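Local coordinates for CRISPR-associated protein, Cse2 family (Meiothermus ruber, PDB 3WA8) that probably binds the G-rich part of crRNA and stabilises R-loops as the Cse2 (CasB) subunit of a type I-E CRISPR interference complex, at residues Q20-A25 / V42-G47; Y66-L71 / S163-D168; A112-Y117 / Y188-K193; Q150-E153 / R159-W162; L169-W172 / P178-Q181. One frame throughout, in Å; residues are numbered along the deposited sequence.

In the fold
From the N terminus, contact 1 closes first, setting the turn between helices 10-21 and 24-32 against the start of helix 43-49. Contact 2 follows in series and closes a much wider loop, bringing helix 59-72 against helix 162-170; Tyr66 joins the two by meeting Val42 and Glu46. Contact 3 opens inside that loop and closes beyond it, so contacts 2 and 3 cross, and it ties helix 109-119 to helix 178-197. Contact 4 is nested within both, folding the linker 159-162 back on helix 141-154. Contact 5 comes after contacts 2 and 4 but lies inside contact 3, joining helix 162-170 to the start of helix 178-197.

Contact 1 (Q20-A25 / V42-G47); sequences QRSTPA and VPLVEG
Ser22 and Leu44 mark the nearest backbone approach, with Ser22 CA and Leu44 CA 7.3 Å apart. Segment 20-25 leaves one helix at Ser22 and enters the next after the N-cap Thr23, while segment 42-47 starts a helix just past Val42. A helix junction thus faces the first turn of another helix, and one leucine makes the contact between them. With CG anti to the backbone N (chi1 -157°), Leu44 extends its two methyls to different residues. CD2 reaches Ser22, 3.4 Å from its OG and 3.6 Å from its CA; CD1 lies beside the base of Arg21, 4.2 Å from its CB, before that long chain turns away. The Ser22 hydroxyl touches the methyl only by van der Waals contact, because its polar partner is the carbonyl oxygen of Leu18 in the preceding turn. Thr23 caps a backbone N of the helix that follows, and its own N is bonded to Asp26, an exchange consistent with a capping box. The contact is small and lies near the surface. Helix 24-32 packs on Ser22 through Leu27 and Met30, and helix 59-72 supplies Trp72 to Ser22 and Tyr66 to Val45.

Contact 2 (Y66-L71 / S163-D168); sequences YLVAGL and SELLRD
Val68 lays its CG2 methyl against the base of Leu166, 3.8 Å from Leu166 CB and 3.9 Å from Leu166 CA. The touch is therefore made close to the backbone of helix 162-170, and the two helices come near one another here: Val68 CA and Leu166 CA are 6.3 Å apart. Further out, Leu166 CD1 flanks the same methyl at 4.1 Å, and the two side chains cross obliquely. Leu165, one residue earlier, brings CD2 within 4.4 Å of Val68 CG2, so a single methyl is received by two successive leucines. The Val68 torsion makes this possible: with CG1 anti to the backbone N (chi1 167°), CG2 is the branch that meets the two leucines, while CG1 packs on Trp162. Around this pair, Leu169 of helix 162-170 also touches Val68, and Phe14 of helix 10-21 packs on Leu166. The polar residues of segment 163-168 look elsewhere, Asp168 forming a salt bridge with Lys182 and a hydrogen bond with Trp183. What remains between the segments is aliphatic and buried, so the fit depends on the shape of branched side chains and on exclusion of water, with no directional bond to fix the register.

Contact 3 (A112-Y117 / Y188-K193); sequences AIAQLY and YRTVAK
Thr190 meets Ala114 with every heavy atom of its side chain. Its CB lies 3.6 Å from Ala114 CB, and from there the two branches part. The methyl CG2, anti to the backbone N, passes beside the same alanine at 3.7 Å from its CB. The hydroxyl OG1 skirts it at 4.1 Å but finds its polar partners elsewhere, being hydrogen-bonded to ND1 of His111, just before segment 112-117, and to the carbonyl oxygen of Ala186, one turn back in its own helix. A small residue thus receives a branched one, and the backbones come close, with Ala114 CA and Thr190 CA 6.3 Å apart. The short helical segments approach to 8.7 Å between axes and run in broadly the same direction, crossing at -41°. One residue on, Val191 carries the contact further. Its CG2 comes obliquely to the Tyr117 ring, 3.6 Å from Tyr117 CD2, and is also 4.3 Å from Ala114 CB, so this methyl sits against both residues; the valine and tyrosine side chains cross at about a right angle. Phe187 meets the tyrosine ring as well, with the planes inclined. Other residues of helix 109-119 pack elsewhere: Ile113 and Leu116 touch helices 124-135 and 141-154, so that helix 109-119 lies between those two and the C-terminal helix 178-197.

Contact 4 (Q150-E153 / R159-W162); sequences QLIE and RIYW
Ile152 is the first residue of its segment to reach across, and it does so with its CG2 branch. That methyl lies 3.7 Å from Ile160 CD1 and 3.9 Å from Ile160 CG1, so it touches the outer part of the partner's longer branch, the two isoleucines meeting at a slant. Ile160 is able to present that branch because its CG1 stands anti to the carbonyl carbon (chi1 -76°), beside the backbone N. On the helix side, Ile152 is also covered by Ile113 and Leu116 of helix 109-119. The arrangement belongs to a helix-loop-helix connection: helix 141-154 ends, the extended residues 159-161 run back past its last turns, and helix 162-170 starts after the N-cap Tyr161. Glu153 follows, its chain bent at chi2 (-100°) so that the carboxylate comes up against Trp162 and Ile160. OE2 comes to the edge of the Trp162 ring, in its plane, 3.7 Å from Trp162 CZ2 and 4.1 Å from Trp162 CH2; the carboxylate plane is inclined by 35° to the ring. Ile160 CD1 lies 4.1 Å from the same oxygen. The slightly positive rim of an aromatic ring would probably suit a carboxylate oxygen, but the stronger partners of Glu153 are the backbone N of Val76, bonded to OE1, and the hydroxyl of Thr75, bonded to OE2. Within segment 159-162, Ile160 CG2 sits over the centre of one face of the Trp162 ring, while Trp72 of helix 59-72 meets that indole edge-to-face.

Contact 5 (L169-W172 / P178-Q181); sequences LLAW and PVQQ
Ala171 and Trp172 meet Val179 and Gln180 in a buried contact that is mixed in character, aliphatic on one flank and aromatic with amide on the other. It joins the end of helix 162-170 to the first turn of the C-terminal helix 178-197 across a short connection. On the aliphatic flank, Val179 CG2 lies 3.8 Å from Ala171 CB, and its other methyl, CG1, approaches the indole obliquely, 4.0 Å from Trp172 CE3. The second flank belongs to Gln180. CG lies over the six-membered ring of Trp172 in a CH-pi contact, 3.9 Å from the centroid, and the bend at chi2 (93°) then turns the amide nitrogen over the same indole. NE2 lies about 3.1 Å above the ring plane, the amide being turned 48° to it. From there NE2 donates to Trp172 O at 3.0 Å, a fairly straight bond (159° at the hydrogen) with the acceptor near the amide plane. One residue thus offers both its backbone oxygen and its ring to one glutamine. The indole also bonds through NE1 to the carbonyl oxygen of Ala136 and meets Trp183 edge-to-face. Replacing Trp172 by an alanine removes the ring, which would probably leave the Gln180 amide freer to turn, the carbonyl of Ala136 without its indole donor and a gap beside Val179. The buried amide is thus held by a directional bond on its nitrogen and by the ring face beneath it, and the chemistry of the contact is polar and aromatic as well as aliphatic.

Contact 1 (Q20-A25 / V42-G47)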
# COMPACT_ATOMS: atom_id res chain seq x y z
N GLN A 20 15.74 -1.64 7.26
CA GLN A 20 17.09 -1.77 7.74
C GLN A 20 17.25 -1.15 9.10
O GLN A 20 18.06 -1.61 9.86
CB GLN A 20 18.06 -1.15 6.76
CG GLN A 20 18.11 -1.86 5.43
CD GLN A 20 19.27 -1.35 4.59
OE1 GLN A 20 20.00 -0.46 5.03
NE2 GLN A 20 19.45 -1.91 3.37
N ARG A 21 16.48 -0.12 9.43
CA ARG A 21 16.81 0.68 10.60
C ARG A 21 15.78 0.67 11.72
O ARG A 21 16.13 1.01 12.83
CB ARG A 21 17.13 2.13 10.24
CG ARG A 21 18.33 2.32 9.35
CD ARG A 21 19.58 2.83 10.13
NE ARG A 21 20.69 3.13 9.21
CZ ARG A 21 20.62 4.03 8.22
NH1 ARG A 21 19.50 4.74 8.03
NH2 ARG A 21 21.65 4.23 7.41
N SER A 22 14.53 0.31 11.45
CA SER A 22 13.47 0.35 12.48
C SER A 22 13.78 -0.49 13.71
O SER A 22 14.21 -1.64 13.56
CB SER A 22 12.16 -0.16 11.90
OG SER A 22 11.77 0.66 10.82
N THR A 23 13.56 0.05 14.90
CA THR A 23 13.63 -0.74 16.11
C THR A 23 12.23 -1.18 16.55
O THR A 23 11.22 -0.65 16.07
CB THR A 23 14.28 0.01 17.26
OG1 THR A 23 13.38 1.04 17.73
CG2 THR A 23 15.61 0.59 16.83
N PRO A 24 12.16 -2.15 17.48
CA PRO A 24 10.83 -2.60 17.87
C PRO A 24 10.00 -1.47 18.44
O PRO A 24 8.81 -1.40 18.15
CB PRO A 24 11.11 -3.68 18.90
CG PRO A 24 12.46 -4.15 18.55
CD PRO A 24 13.20 -2.91 18.18
N ALA A 25 10.62 -0.56 19.19
CA ALA A 25 9.94 0.68 19.60
C ALA A 25 9.40 1.47 18.42
O ALA A 25 8.25 1.89 18.46
CB ALA A 25 10.82 1.55 20.45
N VAL A 42 7.35 9.67 14.73
CA VAL A 42 8.46 8.71 14.81
C VAL A 42 9.76 9.28 14.22
O VAL A 42 9.85 9.47 12.99
CB VAL A 42 8.12 7.38 14.07
CG1 VAL A 42 9.28 6.42 14.20
CG2 VAL A 42 6.85 6.75 14.60
N PRO A 43 10.79 9.51 15.07
CA PRO A 43 11.99 10.23 14.61
C PRO A 43 12.51 9.65 13.33
O PRO A 43 12.76 10.38 12.38
CB PRO A 43 12.99 10.01 15.73
CG PRO A 43 12.17 9.85 16.94
CD PRO A 43 10.91 9.10 16.48
N LEU A 44 12.64 8.33 13.28
CA LEU A 44 12.98 7.63 12.05
C LEU A 44 12.31 8.19 10.78
O LEU A 44 12.99 8.56 9.79
CB LEU A 44 12.63 6.16 12.19
CG LEU A 44 13.41 5.24 11.25
CD1 LEU A 44 14.94 5.45 11.43
CD2 LEU A 44 13.03 3.79 11.46
N VAL A 45 10.99 8.25 10.80
CA VAL A 45 10.20 8.72 9.67
C VAL A 45 10.40 10.20 9.45
O VAL A 45 10.70 10.62 8.33
CB VAL A 45 8.73 8.44 9.90
CG1 VAL A 45 7.88 9.15 8.87
CG2 VAL A 45 8.50 6.91 9.91
N GLU A 46 10.27 10.96 10.54
CA GLU A 46 10.51 12.41 10.53
C GLU A 46 11.85 12.77 9.91
O GLU A 46 11.96 13.72 9.12
CB GLU A 46 10.45 12.96 11.94
CG GLU A 46 9.08 12.92 12.57
CD GLU A 46 8.08 13.77 11.83
OE1 GLU A 46 8.50 14.81 11.29
OE2 GLU A 46 6.89 13.41 11.80
N GLY A 47 12.87 12.00 10.29
CA GLY A 47 14.19 12.13 9.73
C GLY A 47 14.13 12.02 8.22
O GLY A 47 14.73 12.84 7.51

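Contact 2 (Y66-L71 / S163-D168)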
# COMPACT_ATOMS: atom_id res chain seq x y z
N TYR A 66 3.43 7.93 6.70
CA TYR A 66 3.18 7.37 8.01
C TYR A 66 2.24 6.20 7.93
O TYR A 66 2.45 5.18 8.58
CB TYR A 66 2.65 8.43 8.98
CG TYR A 66 3.74 9.07 9.79
CD1 TYR A 66 4.12 10.40 9.56
CD2 TYR A 66 4.43 8.35 10.76
CE1 TYR A 66 5.11 11.00 10.32
CE2 TYR A 66 5.42 8.94 11.52
CZ TYR A 66 5.75 10.27 11.28
OH TYR A 66 6.75 10.83 12.03
N LEU A 67 1.19 6.34 7.13
CA LEU A 67 0.26 5.24 6.90
C LEU A 67 1.02 4.04 6.34
O LEU A 67 0.82 2.92 6.79
CB LEU A 67 -0.82 5.66 5.91
CG LEU A 67 -1.95 4.68 5.62
CD1 LEU A 67 -2.76 4.44 6.85
CD2 LEU A 67 -2.84 5.25 4.55
N VAL A 68 1.91 4.24 5.38
CA VAL A 68 2.55 3.05 4.82
C VAL A 68 3.45 2.44 5.89
O VAL A 68 3.53 1.20 6.02
CB VAL A 68 3.30 3.29 3.48
CG1 VAL A 68 4.17 2.12 3.15
CG2 VAL A 68 2.32 3.47 2.35
N ALA A 69 4.09 3.31 6.67
CA ALA A 69 4.91 2.82 7.74
C ALA A 69 4.07 1.92 8.67
O ALA A 69 4.44 0.76 8.95
CB ALA A 69 5.49 3.96 8.48
N GLY A 70 2.92 2.44 9.10
CA GLY A 70 2.08 1.70 10.03
C GLY A 70 1.64 0.37 9.46
O GLY A 70 1.70 -0.66 10.15
N LEU A 71 1.20 0.37 8.20
CA LEU A 71 0.70 -0.85 7.62
C LEU A 71 1.85 -1.84 7.51
O LEU A 71 1.69 -3.02 7.82
CB LEU A 71 0.08 -0.62 6.26
CG LEU A 71 -1.22 0.18 6.30
CD1 LEU A 71 -1.66 0.73 4.91
CD2 LEU A 71 -2.30 -0.64 7.00
N SER A 163 6.59 -0.11 -1.67
CA SER A 163 7.08 1.11 -2.29
C SER A 163 6.12 1.59 -3.38
O SER A 163 5.81 2.79 -3.48
CB SER A 163 8.50 0.95 -2.80
OG SER A 163 8.51 0.14 -3.94
N GLU A 164 5.61 0.66 -4.19
CA GLU A 164 4.62 1.06 -5.19
C GLU A 164 3.36 1.60 -4.49
O GLU A 164 2.77 2.58 -4.96
CB GLU A 164 4.31 -0.06 -6.18
CG GLU A 164 5.23 -0.11 -7.42
CD GLU A 164 6.55 -0.94 -7.22
OE1 GLU A 164 6.94 -1.23 -6.04
OE2 GLU A 164 7.21 -1.30 -8.24
N LEU A 165 2.96 0.98 -3.37
CA LEU A 165 1.78 1.46 -2.65
C LEU A 165 1.95 2.94 -2.27
O LEU A 165 1.08 3.80 -2.56
CB LEU A 165 1.47 0.60 -1.43
CG LEU A 165 0.13 0.95 -0.74
CD1 LEU A 165 -1.05 0.65 -1.65
CD2 LEU A 165 -0.06 0.18 0.57
N LEU A 166 3.10 3.26 -1.67
CA LEU A 166 3.34 4.63 -1.25
C LEU A 166 3.31 5.61 -2.42
O LEU A 166 2.63 6.63 -2.35
CB LEU A 166 4.64 4.73 -0.45
CG LEU A 166 5.10 6.13 -0.08
CD1 LEU A 166 4.07 6.85 0.81
CD2 LEU A 166 6.46 6.04 0.57
N ARG A 167 4.04 5.28 -3.49
CA ARG A 167 4.03 6.09 -4.70
C ARG A 167 2.59 6.32 -5.18
O ARG A 167 2.21 7.43 -5.57
CB ARG A 167 4.89 5.43 -5.80
CG ARG A 167 4.78 6.02 -7.23
CD ARG A 167 5.07 4.95 -8.35
NE ARG A 167 3.95 4.84 -9.31
CZ ARG A 167 4.01 5.12 -10.63
NH1 ARG A 167 5.15 5.50 -11.21
NH2 ARG A 167 2.91 5.01 -11.40
N ASP A 168 1.78 5.26 -5.12
CA ASP A 168 0.41 5.31 -5.61
C ASP A 168 -0.46 6.17 -4.71
O ASP A 168 -1.14 7.08 -5.19
CB ASP A 168 -0.17 3.92 -5.78
CG ASP A 168 0.22 3.28 -7.11
OD1 ASP A 168 0.68 3.99 -8.03
OD2 ASP A 168 0.08 2.04 -7.24

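Contact 3 (A112-Y117 / Y188-K193)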
# COMPACT_ATOMS: atom_id res chain seq x y z
N ALA A 112 -2.87 -6.96 -6.12
CA ALA A 112 -2.93 -7.69 -4.84
C ALA A 112 -4.40 -8.00 -4.53
O ALA A 112 -4.74 -9.14 -4.16
CB ALA A 112 -2.27 -6.92 -3.72
N ILE A 113 -5.27 -7.01 -4.75
CA ILE A 113 -6.67 -7.14 -4.40
C ILE A 113 -7.36 -8.20 -5.28
O ILE A 113 -8.19 -8.99 -4.78
CB ILE A 113 -7.40 -5.79 -4.43
CG1 ILE A 113 -6.97 -4.95 -3.24
CG2 ILE A 113 -8.94 -5.95 -4.35
CD1 ILE A 113 -7.09 -3.47 -3.47
N ALA A 114 -6.99 -8.24 -6.55
CA ALA A 114 -7.57 -9.24 -7.44
C ALA A 114 -7.20 -10.62 -6.96
O ALA A 114 -8.02 -11.54 -6.98
CB ALA A 114 -7.10 -9.03 -8.84
N GLN A 115 -5.96 -10.77 -6.51
CA GLN A 115 -5.47 -12.06 -6.04
C GLN A 115 -6.31 -12.51 -4.85
O GLN A 115 -6.66 -13.70 -4.73
CB GLN A 115 -3.99 -11.98 -5.66
CG GLN A 115 -3.07 -12.09 -6.84
CD GLN A 115 -1.63 -11.89 -6.47
OE1 GLN A 115 -1.27 -10.93 -5.81
NE2 GLN A 115 -0.78 -12.79 -6.94
N LEU A 116 -6.64 -11.55 -3.98
CA LEU A 116 -7.48 -11.80 -2.83
C LEU A 116 -8.88 -12.19 -3.29
O LEU A 116 -9.45 -13.21 -2.85
CB LEU A 116 -7.50 -10.56 -1.96
CG LEU A 116 -8.61 -10.49 -0.94
CD1 LEU A 116 -8.36 -11.50 0.17
CD2 LEU A 116 -8.69 -9.10 -0.41
N TYR A 117 -9.43 -11.40 -4.22
CA TYR A 117 -10.71 -11.68 -4.82
C TYR A 117 -10.81 -13.12 -5.31
O TYR A 117 -11.77 -13.82 -4.99
CB TYR A 117 -10.91 -10.70 -5.96
CG TYR A 117 -12.13 -10.90 -6.80
CD1 TYR A 117 -13.40 -10.71 -6.28
CD2 TYR A 117 -12.01 -11.22 -8.14
CE1 TYR A 117 -14.52 -10.86 -7.07
CE2 TYR A 117 -13.12 -11.39 -8.94
CZ TYR A 117 -14.38 -11.20 -8.40
OH TYR A 117 -15.50 -11.35 -9.18
N TYR A 188 -8.99 -5.90 -13.10
CA TYR A 188 -9.75 -6.67 -14.07
C TYR A 188 -8.86 -7.42 -15.04
O TYR A 188 -9.25 -8.44 -15.57
CB TYR A 188 -10.81 -5.81 -14.74
CG TYR A 188 -11.93 -5.50 -13.76
CD1 TYR A 188 -12.84 -6.49 -13.40
CD2 TYR A 188 -12.05 -4.24 -13.15
CE1 TYR A 188 -13.85 -6.25 -12.49
CE2 TYR A 188 -13.08 -3.98 -12.23
CZ TYR A 188 -13.97 -5.00 -11.91
OH TYR A 188 -14.99 -4.80 -11.00
N ARG A 189 -7.64 -6.93 -15.22
CA ARG A 189 -6.65 -7.62 -16.02
C ARG A 189 -6.20 -8.95 -15.40
O ARG A 189 -6.06 -9.95 -16.11
CB ARG A 189 -5.45 -6.72 -16.23
CG ARG A 189 -4.68 -7.05 -17.45
CD ARG A 189 -3.62 -6.01 -17.72
NE ARG A 189 -3.51 -5.80 -19.15
CZ ARG A 189 -2.37 -5.55 -19.79
NH1 ARG A 189 -1.22 -5.48 -19.12
NH2 ARG A 189 -2.40 -5.39 -21.12
N THR A 190 -5.99 -8.96 -14.09
CA THR A 190 -5.66 -10.17 -13.34
C THR A 190 -6.78 -11.20 -13.36
O THR A 190 -6.55 -12.36 -13.63
CB THR A 190 -5.36 -9.82 -11.89
OG1 THR A 190 -4.24 -8.94 -11.82
CG2 THR A 190 -5.05 -11.06 -11.09
N VAL A 191 -8.00 -10.78 -13.04
CA VAL A 191 -9.17 -11.66 -13.08
C VAL A 191 -9.33 -12.36 -14.45
O VAL A 191 -9.47 -13.58 -14.55
CB VAL A 191 -10.45 -10.86 -12.73
CG1 VAL A 191 -11.68 -11.68 -12.96
CG2 VAL A 191 -10.40 -10.40 -11.31
N ALA A 192 -9.30 -11.55 -15.50
CA ALA A 192 -9.36 -12.05 -16.86
C ALA A 192 -8.26 -13.07 -17.10
O ALA A 192 -8.50 -14.11 -17.71
CB ALA A 192 -9.22 -10.90 -17.84
N LYS A 193 -7.06 -12.76 -16.63
CA LYS A 193 -5.91 -13.60 -16.83
C LYS A 193 -6.17 -15.00 -16.28
O LYS A 193 -5.82 -15.98 -16.91
CB LYS A 193 -4.69 -12.98 -16.17
CG LYS A 193 -3.38 -13.65 -16.45
CD LYS A 193 -2.68 -13.07 -17.67
CE LYS A 193 -1.16 -13.30 -17.56
NZ LYS A 193 -0.45 -13.32 -18.88

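Contact 4 (Q150-E153 / R159-W162)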
# COMPACT_ATOMS: atom_id res chain seq x y z
N GLN A 150 -5.63 -5.30 5.60
CA GLN A 150 -6.01 -6.32 6.55
C GLN A 150 -6.61 -7.56 5.87
O GLN A 150 -6.22 -8.69 6.18
CB GLN A 150 -7.02 -5.74 7.51
CG GLN A 150 -6.44 -5.27 8.78
CD GLN A 150 -7.15 -5.96 9.91
OE1 GLN A 150 -8.03 -6.79 9.66
NE2 GLN A 150 -6.78 -5.63 11.15
N LEU A 151 -7.56 -7.37 4.95
CA LEU A 151 -8.13 -8.51 4.27
C LEU A 151 -7.06 -9.23 3.47
O LEU A 151 -6.90 -10.44 3.63
CB LEU A 151 -9.32 -8.14 3.40
CG LEU A 151 -10.64 -8.03 4.15
CD1 LEU A 151 -11.73 -7.58 3.21
CD2 LEU A 151 -11.02 -9.33 4.78
N ILE A 152 -6.33 -8.49 2.65
CA ILE A 152 -5.23 -9.05 1.90
C ILE A 152 -4.27 -9.90 2.75
O ILE A 152 -3.87 -10.99 2.32
CB ILE A 152 -4.44 -7.94 1.21
CG1 ILE A 152 -5.30 -7.27 0.16
CG2 ILE A 152 -3.19 -8.49 0.56
CD1 ILE A 152 -4.85 -5.90 -0.20
N GLU A 153 -3.94 -9.41 3.95
CA GLU A 153 -2.96 -10.07 4.84
C GLU A 153 -3.50 -11.37 5.44
O GLU A 153 -2.74 -12.22 5.87
CB GLU A 153 -2.51 -9.11 5.95
CG GLU A 153 -1.71 -7.88 5.47
CD GLU A 153 -0.20 -8.02 5.65
OE1 GLU A 153 0.25 -8.95 6.35
OE2 GLU A 153 0.55 -7.18 5.12
N ARG A 159 1.61 -10.97 -1.96
CA ARG A 159 2.61 -9.94 -1.72
C ARG A 159 2.01 -8.56 -1.92
O ARG A 159 1.33 -8.37 -2.89
CB ARG A 159 3.79 -10.13 -2.67
CG ARG A 159 4.73 -8.95 -2.75
CD ARG A 159 6.15 -9.33 -3.11
NE ARG A 159 7.00 -8.15 -3.16
CZ ARG A 159 8.15 -8.07 -3.82
NH1 ARG A 159 8.64 -9.11 -4.49
NH2 ARG A 159 8.83 -6.94 -3.80
N ILE A 160 2.28 -7.62 -1.02
CA ILE A 160 1.92 -6.21 -1.24
C ILE A 160 3.18 -5.42 -1.48
O ILE A 160 4.04 -5.35 -0.59
CB ILE A 160 1.24 -5.57 -0.00
CG1 ILE A 160 -0.20 -6.04 0.13
CG2 ILE A 160 1.27 -4.05 -0.10
CD1 ILE A 160 -0.77 -5.83 1.51
N TYR A 161 3.33 -4.81 -2.66
CA TYR A 161 4.53 -4.02 -2.91
C TYR A 161 4.43 -2.65 -2.24
O TYR A 161 3.82 -1.71 -2.77
CB TYR A 161 4.84 -3.93 -4.40
CG TYR A 161 4.92 -5.26 -5.08
CD1 TYR A 161 6.15 -5.81 -5.46
CD2 TYR A 161 3.78 -5.98 -5.40
CE1 TYR A 161 6.23 -7.07 -6.13
CE2 TYR A 161 3.85 -7.24 -6.06
CZ TYR A 161 5.07 -7.76 -6.41
OH TYR A 161 5.11 -8.96 -7.06
N TRP A 162 5.01 -2.53 -1.05
CA TRP A 162 4.91 -1.27 -0.31
C TRP A 162 5.45 -0.03 -1.02
O TRP A 162 4.79 1.01 -1.00
CB TRP A 162 5.53 -1.41 1.04
CG TRP A 162 4.95 -2.55 1.77
CD1 TRP A 162 5.48 -3.79 1.89
CD2 TRP A 162 3.70 -2.57 2.48
NE1 TRP A 162 4.66 -4.59 2.65
CE2 TRP A 162 3.55 -3.87 3.02
CE3 TRP A 162 2.71 -1.61 2.74
CZ2 TRP A 162 2.45 -4.25 3.79
CZ3 TRP A 162 1.61 -1.99 3.51
CH2 TRP A 162 1.50 -3.30 4.03

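Contact 5 (L169-W172 / P178-Q181)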
# COMPACT_ATOMS: atom_id res chain seq x y z
N LEU A 169 -0.40 5.92 -3.40
CA LEU A 169 -1.08 6.81 -2.47
C LEU A 169 -0.66 8.26 -2.66
O LEU A 169 -1.50 9.14 -2.61
CB LEU A 169 -0.85 6.39 -1.04
CG LEU A 169 -1.42 5.02 -0.69
CD1 LEU A 169 -1.12 4.71 0.77
CD2 LEU A 169 -2.93 4.98 -0.95
N LEU A 170 0.62 8.53 -2.91
CA LEU A 170 1.03 9.91 -3.02
C LEU A 170 0.31 10.60 -4.14
O LEU A 170 0.11 11.80 -4.11
CB LEU A 170 2.53 10.06 -3.16
CG LEU A 170 3.35 9.85 -1.88
CD1 LEU A 170 4.75 9.35 -2.22
CD2 LEU A 170 3.40 11.08 -0.96
N ALA A 171 -0.12 9.83 -5.14
CA ALA A 171 -0.69 10.43 -6.36
C ALA A 171 -2.20 10.28 -6.48
O ALA A 171 -2.80 10.62 -7.50
CB ALA A 171 0.02 9.91 -7.59
N TRP A 172 -2.79 9.81 -5.39
CA TRP A 172 -4.23 9.69 -5.25
C TRP A 172 -5.07 10.87 -5.73
O TRP A 172 -6.09 10.64 -6.36
CB TRP A 172 -4.59 9.37 -3.81
CG TRP A 172 -5.90 8.74 -3.67
CD1 TRP A 172 -7.05 9.33 -3.24
CD2 TRP A 172 -6.21 7.39 -3.97
NE1 TRP A 172 -8.07 8.42 -3.24
CE2 TRP A 172 -7.59 7.22 -3.67
CE3 TRP A 172 -5.48 6.31 -4.45
CZ2 TRP A 172 -8.24 5.99 -3.86
CZ3 TRP A 172 -6.12 5.08 -4.64
CH2 TRP A 172 -7.50 4.94 -4.35
N PRO A 178 -5.54 8.94 -12.41
CA PRO A 178 -4.69 7.85 -12.95
C PRO A 178 -4.43 6.66 -12.00
O PRO A 178 -4.50 5.52 -12.42
CB PRO A 178 -3.38 8.56 -13.27
CG PRO A 178 -3.37 9.77 -12.37
CD PRO A 178 -4.79 10.21 -12.36
N VAL A 179 -4.12 6.89 -10.74
CA VAL A 179 -3.90 5.74 -9.86
C VAL A 179 -5.13 4.82 -9.84
O VAL A 179 -5.02 3.59 -9.96
CB VAL A 179 -3.57 6.16 -8.40
CG1 VAL A 179 -3.38 4.93 -7.51
CG2 VAL A 179 -2.35 7.06 -8.40
N GLN A 180 -6.30 5.43 -9.68
CA GLN A 180 -7.52 4.68 -9.53
C GLN A 180 -7.80 3.99 -10.83
O GLN A 180 -8.15 2.81 -10.85
CB GLN A 180 -8.66 5.59 -9.10
CG GLN A 180 -8.47 6.21 -7.70
CD GLN A 180 -7.80 7.58 -7.71
OE1 GLN A 180 -7.12 7.99 -8.68
NE2 GLN A 180 -7.97 8.30 -6.62
N GLN A 181 -7.60 4.70 -11.94
CA GLN A 181 -7.67 4.05 -13.24
C GLN A 181 -6.74 2.84 -13.25
O GLN A 181 -7.13 1.75 -13.69
CB GLN A 181 -7.21 4.97 -14.36
CG GLN A 181 -8.13 6.06 -14.68
CD GLN A 181 -7.65 6.88 -15.83
OE1 GLN A 181 -7.41 6.37 -16.92
NE2 GLN A 181 -7.52 8.16 -15.60